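Local coordinates for probable csgAB operon transcriptional regulatory protein (Salmonella typhimurium, PDB 5XP0), which switches on transcription of the csgAB operon for adhesive curli fimbriae and promotes biofilm formation, this piece being its receiver domain, at residues 17-22 with 42-47; 91-96 with 106-111. One frame throughout, in Å; residues are numbered along the deposited sequence.

Overall arrangement
Both contacts belong to the parallel sheet of the receiver domain, at its two flanks. Contact 1 ties strand 19-24 to the outermost strand 45-49. Contact 2 ties strand 90-94 to the turn that leads into strand 111-114, the outermost strand on the other flank. Their centres lie about 17 Å apart, yet they touch through Leu22 and Leu94. Each mixes buried and more exposed residues. Contact 2 lies nearer the centre of the chain: its centre is about 6 Å from it. Contact 1 rests on a ladder of backbone hydrogen bonds. Contact 2 has one such bond between its segments and relies more on Leu93, Trp108 and Ile111.

Contact 1 (17-22 with 42-47); sequences GHTLLL and AITGKL
Leu20 pairs with Gly45 in two neighbouring parallel strands. They belong to the first beta-alpha-beta unit of the CheY-like receiver fold, in which helix 28-41 carries the chain from strand 19-24 to strand 45-49. Thr44 O accepts the N-H of Leu20 almost straight, at 173°. Leu20 O then takes Lys46 N at 2.9 Å on a more bent path. Lys46 O receives Leu22 N at 2.8 Å, close to the line of its C=O bond. Gly45 has no side chain, and its CA lies 3.0 Å from Leu20 O in a CA-H...O contact.

Ile43 adds apolar cover just before its strand. Its CB points toward segment 17-22, and the CG1 branch continues from it, anti to the backbone N (chi1 -174°). CG1 meets His18 O. At the tip, CD1 lies 3.5 Å from His18 CB and also faces the peptide between His18 and Thr19. The other branch, CG2, turns to Leu20 and stands 3.9 Å from its CG. These two side chains meet at about a right angle.

Leu20, Leu22 and Leu47 share one face of the sheet. Helix 28-41 packs on that face, with Leu34 and Leu37 against Leu20 and Ala30 and Thr31 against Leu47. Leu21 and Lys46 lie on the other face, where Leu54 touches Leu21.

The hydroxyl of Thr19 sits beside the first rung of the ladder. It gives a weak hydrogen bond to Thr44 O, which therefore has a second donor besides Leu20 N. Ahead of the first direct bond a water bridges the segments: it donates to His18 O at 2.6 Å and accepts from Thr44 N at 3.1 Å.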
ATOM      1  N   GLY B  17      23.514  -2.033  10.513  1.00120.63           N
ATOM      2  CA  GLY B  17      23.395  -0.624  10.329  1.00136.87           C
ATOM      3  C   GLY B  17      21.928  -0.386  10.458  1.00102.48           C
ATOM      4  O   GLY B  17      21.338  -0.172  11.524  1.00101.28           O
ATOM      5  N   HIS B  18      21.327  -0.465   9.316  1.00 80.99           N
ATOM      6  CA  HIS B  18      19.955  -0.206   9.224  1.00 72.27           C
ATOM      7  C   HIS B  18      19.385  -0.716   7.966  1.00 46.00           C
ATOM      8  O   HIS B  18      19.918  -0.584   6.963  1.00 57.86           O
ATOM      9  CB  HIS B  18      19.777   1.264   9.177  1.00 93.21           C
ATOM     10  CG  HIS B  18      20.442   2.026  10.257  1.00 97.27           C
ATOM     11  ND1 HIS B  18      21.656   2.625  10.092  1.00 99.33           N
ATOM     12  CD2 HIS B  18      20.028   2.352  11.488  1.00100.61           C
ATOM     13  CE1 HIS B  18      21.972   3.280  11.186  1.00101.11           C
ATOM     14  NE2 HIS B  18      20.996   3.134  12.049  1.00 99.89           N
ATOM     15  N   THR B  19      18.285  -1.308   8.065  1.00 42.15           N
ATOM     16  CA  THR B  19      17.579  -1.782   6.884  1.00 40.42           C
ATOM     17  C   THR B  19      16.079  -1.800   7.157  1.00 37.06           C
ATOM     18  O   THR B  19      15.629  -2.098   8.266  1.00 37.61           O
ATOM     19  CB  THR B  19      18.078  -3.160   6.457  1.00 45.45           C
ATOM     20  OG1 THR B  19      17.390  -3.565   5.273  1.00 66.10           O
ATOM     21  CG2 THR B  19      17.853  -4.174   7.540  1.00 51.89           C
ATOM     22  N   LEU B  20      15.300  -1.514   6.126  1.00 36.38           N
ATOM     23  CA  LEU B  20      13.871  -1.417   6.327  1.00 29.02           C
ATOM     24  C   LEU B  20      13.204  -2.757   6.055  1.00 36.15           C
ATOM     25  O   LEU B  20      13.498  -3.426   5.064  1.00 34.35           O
ATOM     26  CB  LEU B  20      13.225  -0.388   5.409  1.00 29.60           C
ATOM     27  CG  LEU B  20      13.506   1.092   5.550  1.00 46.86           C
ATOM     28  CD1 LEU B  20      12.734   1.761   4.426  1.00 48.65           C
ATOM     29  CD2 LEU B  20      13.041   1.599   6.912  1.00 60.66           C
ATOM     30  N   LEU B  21      12.267  -3.118   6.919  1.00 28.81           N
ATOM     31  CA  LEU B  21      11.469  -4.317   6.721  1.00 29.71           C
ATOM     32  C   LEU B  21      10.015  -3.896   6.823  1.00 31.64           C
ATOM     33  O   LEU B  21       9.524  -3.604   7.916  1.00 30.62           O
ATOM     34  CB  LEU B  21      11.811  -5.382   7.742  1.00 34.31           C
ATOM     35  CG  LEU B  21      10.988  -6.661   7.618  1.00 46.08           C
ATOM     36  CD1 LEU B  21      11.068  -7.245   6.212  1.00 51.24           C
ATOM     37  CD2 LEU B  21      11.510  -7.665   8.621  1.00 53.49           C
ATOM     38  N   LEU B  22       9.351  -3.784   5.679  1.00 27.63           N
ATOM     39  CA  LEU B  22       7.985  -3.324   5.662  1.00 25.74           C
ATOM     40  C   LEU B  22       7.087  -4.553   5.703  1.00 30.92           C
ATOM     41  O   LEU B  22       7.046  -5.346   4.758  1.00 29.57           O
ATOM     42  CB  LEU B  22       7.757  -2.452   4.435  1.00 22.97           C
ATOM     43  CG  LEU B  22       6.283  -2.167   4.119  1.00 27.23           C
ATOM     44  CD1 LEU B  22       5.652  -1.387   5.213  1.00 26.79           C
ATOM     45  CD2 LEU B  22       6.252  -1.339   2.900  1.00 26.67           C
ATOM     46  N   ALA B  42      18.128   6.536   1.613  1.00 38.49           N
ATOM     47  CA  ALA B  42      19.362   5.914   1.136  1.00 43.50           C
ATOM     48  C   ALA B  42      19.655   4.635   1.920  1.00 39.31           C
ATOM     49  O   ALA B  42      20.773   4.395   2.373  1.00 39.16           O
ATOM     50  CB  ALA B  42      20.551   6.891   1.217  1.00 42.12           C
ATOM     51  N   ILE B  43      18.646   3.780   2.040  1.00 35.79           N
ATOM     52  CA  ILE B  43      18.775   2.564   2.823  1.00 44.55           C
ATOM     53  C   ILE B  43      18.196   1.393   2.032  1.00 34.28           C
ATOM     54  O   ILE B  43      17.388   1.567   1.125  1.00 34.50           O
ATOM     55  CB  ILE B  43      18.048   2.745   4.172  1.00 41.21           C
ATOM     56  CG1 ILE B  43      18.272   1.562   5.089  1.00 46.04           C
ATOM     57  CG2 ILE B  43      16.573   2.914   3.933  1.00 40.41           C
ATOM     58  CD1 ILE B  43      17.667   1.763   6.491  1.00 61.34           C
ATOM     59  N   THR B  44      18.650   0.198   2.370  1.00 32.67           N
ATOM     60  CA  THR B  44      18.097  -0.994   1.758  1.00 47.30           C
ATOM     61  C   THR B  44      16.807  -1.371   2.482  1.00 37.52           C
ATOM     62  O   THR B  44      16.530  -0.919   3.603  1.00 32.32           O
ATOM     63  CB  THR B  44      19.135  -2.122   1.776  1.00 71.67           C
ATOM     64  OG1 THR B  44      18.739  -3.152   0.862  1.00 90.38           O
ATOM     65  CG2 THR B  44      19.271  -2.710   3.139  1.00 61.25           C
ATOM     66  N   GLY B  45      16.002  -2.195   1.836  1.00 39.03           N
ATOM     67  CA  GLY B  45      14.734  -2.556   2.441  1.00 37.81           C
ATOM     68  C   GLY B  45      14.079  -3.697   1.704  1.00 37.61           C
ATOM     69  O   GLY B  45      14.444  -4.025   0.571  1.00 37.43           O
ATOM     70  N   LYS B  46      13.099  -4.296   2.370  1.00 30.88           N
ATOM     71  CA  LYS B  46      12.335  -5.397   1.788  1.00 33.77           C
ATOM     72  C   LYS B  46      10.926  -5.340   2.308  1.00 31.28           C
ATOM     73  O   LYS B  46      10.667  -4.807   3.393  1.00 28.37           O
ATOM     74  CB  LYS B  46      12.929  -6.775   2.147  1.00 55.11           C
ATOM     75  CG  LYS B  46      14.398  -7.003   1.844  1.00 81.30           C
ATOM     76  CD  LYS B  46      14.633  -7.208   0.345  1.00 99.43           C
ATOM     77  CE  LYS B  46      16.074  -6.932  -0.069  1.00105.61           C
ATOM     78  NZ  LYS B  46      16.231  -7.056  -1.543  1.00112.49           N
ATOM     79  N   LEU B  47      10.039  -5.970   1.554  1.00 28.12           N
ATOM     80  CA  LEU B  47       8.635  -6.126   1.888  1.00 28.57           C
ATOM     81  C   LEU B  47       8.415  -7.539   2.390  1.00 37.03           C
ATOM     82  O   LEU B  47       8.929  -8.483   1.800  1.00 37.36           O
ATOM     83  CB  LEU B  47       7.822  -5.884   0.625  1.00 39.26           C
ATOM     84  CG  LEU B  47       6.352  -5.514   0.632  1.00 61.19           C
ATOM     85  CD1 LEU B  47       5.963  -5.125  -0.804  1.00 61.61           C
ATOM     86  CD2 LEU B  47       5.524  -6.690   1.096  1.00 69.74           C
TER
HETATM   87  O   HOH W   1      20.800  -0.201   4.500  1.00 40.30           O

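Contact 2 (91-96 with 106-111); sequences TLLLNT and ENWPHI
At the entry to the last strand of the sheet, Thr91 meets His110 and Ile111 at the end of a type II turn. The turn runs from Trp108 to Ile111, and His110 takes the positive phi of its third position. With this turn His110 O faces Thr91 N, which bonds to it at 2.9 Å and 170°. The donor is tilted well out of the carbonyl plane. Asn112 ND2 is a second donor to the same oxygen. Thr91 and Ile111 form a parallel bridge, and the sheet continues through the backbone bond of Thr91 with Asn112.

Side chains of strand and turn meet beside this bond. Leu93 points toward the turn and sets CD2 over one face of the Trp108 indole. This is a CH-pi contact, 3.9 Å from the centroid of the five-membered ring and 15° off its normal. The other methyl, CD1, lies 4.0 Å from Trp108 NE1. That N-H has its polar partner in Tyr100 OH.

The arrangement belongs to the beta-alpha-beta crossover of the receiver fold that links strand 90-94 through helix 102-107 to strand 111-114. Trp108 follows the helix and turns its ring back to the sheet. Ile75 and Gln79 of helix 72-83 also touch it, as does Met65 of strand 61-66, next to strand 90-94.

With OG1 beside the backbone N (chi1 -65°), Thr91 CG2 lies opposite that N and comes 4.1 Å from Trp108 CE3. Ile111 CD1 approaches from the neighbouring strand and lies 3.9 Å from Leu93 CG, the two side chains crossing at about a right angle. The same methyl is 3.6 Å from Thr91 O.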
ATOM      1  N   THR B  91      11.006  -1.538  16.151  1.00 38.51           N
ATOM      2  CA  THR B  91       9.671  -1.666  15.594  1.00 30.98           C
ATOM      3  C   THR B  91       9.020  -0.294  15.578  1.00 32.92           C
ATOM      4  O   THR B  91       9.027   0.431  16.586  1.00 31.66           O
ATOM      5  CB  THR B  91       8.800  -2.653  16.390  1.00 42.56           C
ATOM      6  OG1 THR B  91       9.344  -3.985  16.284  1.00 52.35           O
ATOM      7  CG2 THR B  91       7.363  -2.674  15.821  1.00 36.28           C
ATOM      8  N   LEU B  92       8.474   0.061  14.434  1.00 27.49           N
ATOM      9  CA  LEU B  92       7.603   1.218  14.322  1.00 27.60           C
ATOM     10  C   LEU B  92       6.279   0.770  13.739  1.00 31.54           C
ATOM     11  O   LEU B  92       6.244  -0.030  12.805  1.00 31.34           O
ATOM     12  CB  LEU B  92       8.236   2.287  13.453  1.00 30.80           C
ATOM     13  CG  LEU B  92       9.401   2.950  14.194  1.00 46.56           C
ATOM     14  CD1 LEU B  92      10.663   2.408  13.646  1.00 43.81           C
ATOM     15  CD2 LEU B  92       9.318   4.441  13.988  1.00 40.74           C
ATOM     16  N   LEU B  93       5.206   1.289  14.293  1.00 30.79           N
ATOM     17  CA  LEU B  93       3.872   0.944  13.840  1.00 28.30           C
ATOM     18  C   LEU B  93       3.430   1.916  12.758  1.00 32.13           C
ATOM     19  O   LEU B  93       3.587   3.130  12.895  1.00 30.76           O
ATOM     20  CB  LEU B  93       2.906   0.981  15.004  1.00 30.35           C
ATOM     21  CG  LEU B  93       3.331   0.130  16.197  1.00 28.04           C
ATOM     22  CD1 LEU B  93       2.227   0.226  17.291  1.00 30.55           C
ATOM     23  CD2 LEU B  93       3.609  -1.333  15.844  1.00 29.95           C
ATOM     24  N   LEU B  94       2.922   1.372  11.674  1.00 25.55           N
ATOM     25  CA  LEU B  94       2.507   2.145  10.533  1.00 26.36           C
ATOM     26  C   LEU B  94       0.989   2.112  10.430  1.00 29.01           C
ATOM     27  O   LEU B  94       0.358   1.130  10.821  1.00 25.93           O
ATOM     28  CB  LEU B  94       3.148   1.550   9.273  1.00 29.72           C
ATOM     29  CG  LEU B  94       3.001   2.286   7.955  1.00 33.73           C
ATOM     30  CD1 LEU B  94       3.923   3.502   7.978  1.00 33.46           C
ATOM     31  CD2 LEU B  94       3.354   1.329   6.777  1.00 39.38           C
ATOM     32  N   ASN B  95       0.410   3.197   9.910  1.00 25.30           N
ATOM     33  CA  ASN B  95      -1.042   3.289   9.703  1.00 26.08           C
ATOM     34  C   ASN B  95      -1.794   2.971  10.985  1.00 26.93           C
ATOM     35  O   ASN B  95      -2.789   2.245  10.972  1.00 25.41           O
ATOM     36  CB  ASN B  95      -1.534   2.367   8.585  1.00 26.20           C
ATOM     37  CG  ASN B  95      -0.936   2.686   7.233  1.00 24.32           C
ATOM     38  OD1 ASN B  95      -0.835   3.850   6.812  1.00 27.25           O
ATOM     39  ND2 ASN B  95      -0.520   1.630   6.535  1.00 27.83           N
ATOM     40  N   THR B  96      -1.316   3.517  12.099  1.00 27.85           N
ATOM     41  CA  THR B  96      -1.844   3.161  13.409  1.00 26.79           C
ATOM     42  C   THR B  96      -3.179   3.831  13.666  1.00 37.65           C
ATOM     43  O   THR B  96      -3.318   5.043  13.436  1.00 28.66           O
ATOM     44  CB  THR B  96      -0.884   3.565  14.528  1.00 38.34           C
ATOM     45  OG1 THR B  96       0.421   3.021  14.278  1.00 32.06           O
ATOM     46  CG2 THR B  96      -1.409   3.037  15.852  1.00 32.00           C
ATOM     47  N   GLU B 106       2.940   0.074  24.279  1.00 40.06           N
ATOM     48  CA  GLU B 106       4.034  -0.316  25.165  1.00 41.46           C
ATOM     49  C   GLU B 106       4.310  -1.803  25.113  1.00 47.53           C
ATOM     50  O   GLU B 106       5.457  -2.220  25.313  1.00 43.15           O
ATOM     51  CB  GLU B 106       3.723   0.078  26.612  1.00 37.18           C
ATOM     52  CG  GLU B 106       4.863  -0.113  27.617  1.00 46.81           C
ATOM     53  CD  GLU B 106       4.934  -1.527  28.209  1.00 62.64           C
ATOM     54  OE1 GLU B 106       3.908  -2.254  28.240  1.00 64.47           O
ATOM     55  OE2 GLU B 106       6.018  -1.898  28.697  1.00 67.24           O
ATOM     56  N   ASN B 107       3.279  -2.619  24.892  1.00 46.47           N
ATOM     57  CA  ASN B 107       3.497  -4.063  24.876  1.00 45.16           C
ATOM     58  C   ASN B 107       4.213  -4.546  23.626  1.00 46.29           C
ATOM     59  O   ASN B 107       4.629  -5.704  23.584  1.00 44.97           O
ATOM     60  CB  ASN B 107       2.164  -4.791  25.011  1.00 72.86           C
ATOM     61  CG  ASN B 107       2.042  -5.484  26.332  1.00 93.79           C
ATOM     62  OD1 ASN B 107       2.447  -6.636  26.476  1.00108.34           O
ATOM     63  ND2 ASN B 107       1.526  -4.777  27.325  1.00111.25           N
ATOM     64  N   TRP B 108       4.377  -3.715  22.615  1.00 41.00           N
ATOM     65  CA  TRP B 108       5.178  -4.121  21.462  1.00 40.08           C
ATOM     66  C   TRP B 108       6.650  -4.211  21.857  1.00 45.42           C
ATOM     67  O   TRP B 108       7.191  -3.259  22.414  1.00 38.21           O
ATOM     68  CB  TRP B 108       5.001  -3.117  20.325  1.00 43.17           C
ATOM     69  CG  TRP B 108       3.768  -3.402  19.550  1.00 38.66           C
ATOM     70  CD1 TRP B 108       2.507  -2.923  19.788  1.00 38.60           C
ATOM     71  CD2 TRP B 108       3.664  -4.257  18.413  1.00 40.61           C
ATOM     72  NE1 TRP B 108       1.627  -3.421  18.850  1.00 35.05           N
ATOM     73  CE2 TRP B 108       2.311  -4.248  18.000  1.00 33.89           C
ATOM     74  CE3 TRP B 108       4.577  -5.024  17.698  1.00 32.00           C
ATOM     75  CZ2 TRP B 108       1.864  -4.979  16.917  1.00 38.54           C
ATOM     76  CZ3 TRP B 108       4.122  -5.762  16.633  1.00 33.41           C
ATOM     77  CH2 TRP B 108       2.782  -5.721  16.240  1.00 37.00           C
ATOM     78  N   PRO B 109       7.351  -5.290  21.534  1.00 42.92           N
ATOM     79  CA  PRO B 109       8.782  -5.327  21.852  1.00 46.92           C
ATOM     80  C   PRO B 109       9.541  -4.377  20.947  1.00 40.64           C
ATOM     81  O   PRO B 109       9.135  -4.113  19.817  1.00 36.30           O
ATOM     82  CB  PRO B 109       9.172  -6.787  21.609  1.00 50.93           C
ATOM     83  CG  PRO B 109       8.212  -7.250  20.561  1.00 51.83           C
ATOM     84  CD  PRO B 109       6.904  -6.519  20.866  1.00 40.82           C
ATOM     85  N   HIS B 110      10.647  -3.838  21.471  1.00 35.22           N
ATOM     86  CA  HIS B 110      11.531  -2.934  20.701  1.00 40.31           C
ATOM     87  C   HIS B 110      10.789  -1.742  20.090  1.00 34.68           C
ATOM     88  O   HIS B 110      11.126  -1.250  19.010  1.00 34.81           O
ATOM     89  CB  HIS B 110      12.274  -3.702  19.610  1.00 43.38           C
ATOM     90  CG  HIS B 110      12.895  -4.965  20.105  1.00 57.40           C
ATOM     91  ND1 HIS B 110      12.474  -6.213  19.698  1.00 58.32           N
ATOM     92  CD2 HIS B 110      13.868  -5.173  21.019  1.00 49.62           C
ATOM     93  CE1 HIS B 110      13.183  -7.136  20.318  1.00 57.02           C
ATOM     94  NE2 HIS B 110      14.025  -6.530  21.137  1.00 55.94           N
ATOM     95  N   ILE B 111       9.802  -1.220  20.790  1.00 38.27           N
ATOM     96  CA  ILE B 111       8.960  -0.217  20.152  1.00 35.82           C
ATOM     97  C   ILE B 111       9.724   1.108  20.101  1.00 39.23           C
ATOM     98  O   ILE B 111      10.260   1.584  21.112  1.00 34.26           O
ATOM     99  CB  ILE B 111       7.608  -0.106  20.867  1.00 43.10           C
ATOM    100  CG1 ILE B 111       6.706   0.909  20.151  1.00 38.80           C
ATOM    101  CG2 ILE B 111       7.796   0.202  22.347  1.00 44.95           C
ATOM    102  CD1 ILE B 111       6.168   0.404  18.830  1.00 32.51           C
TER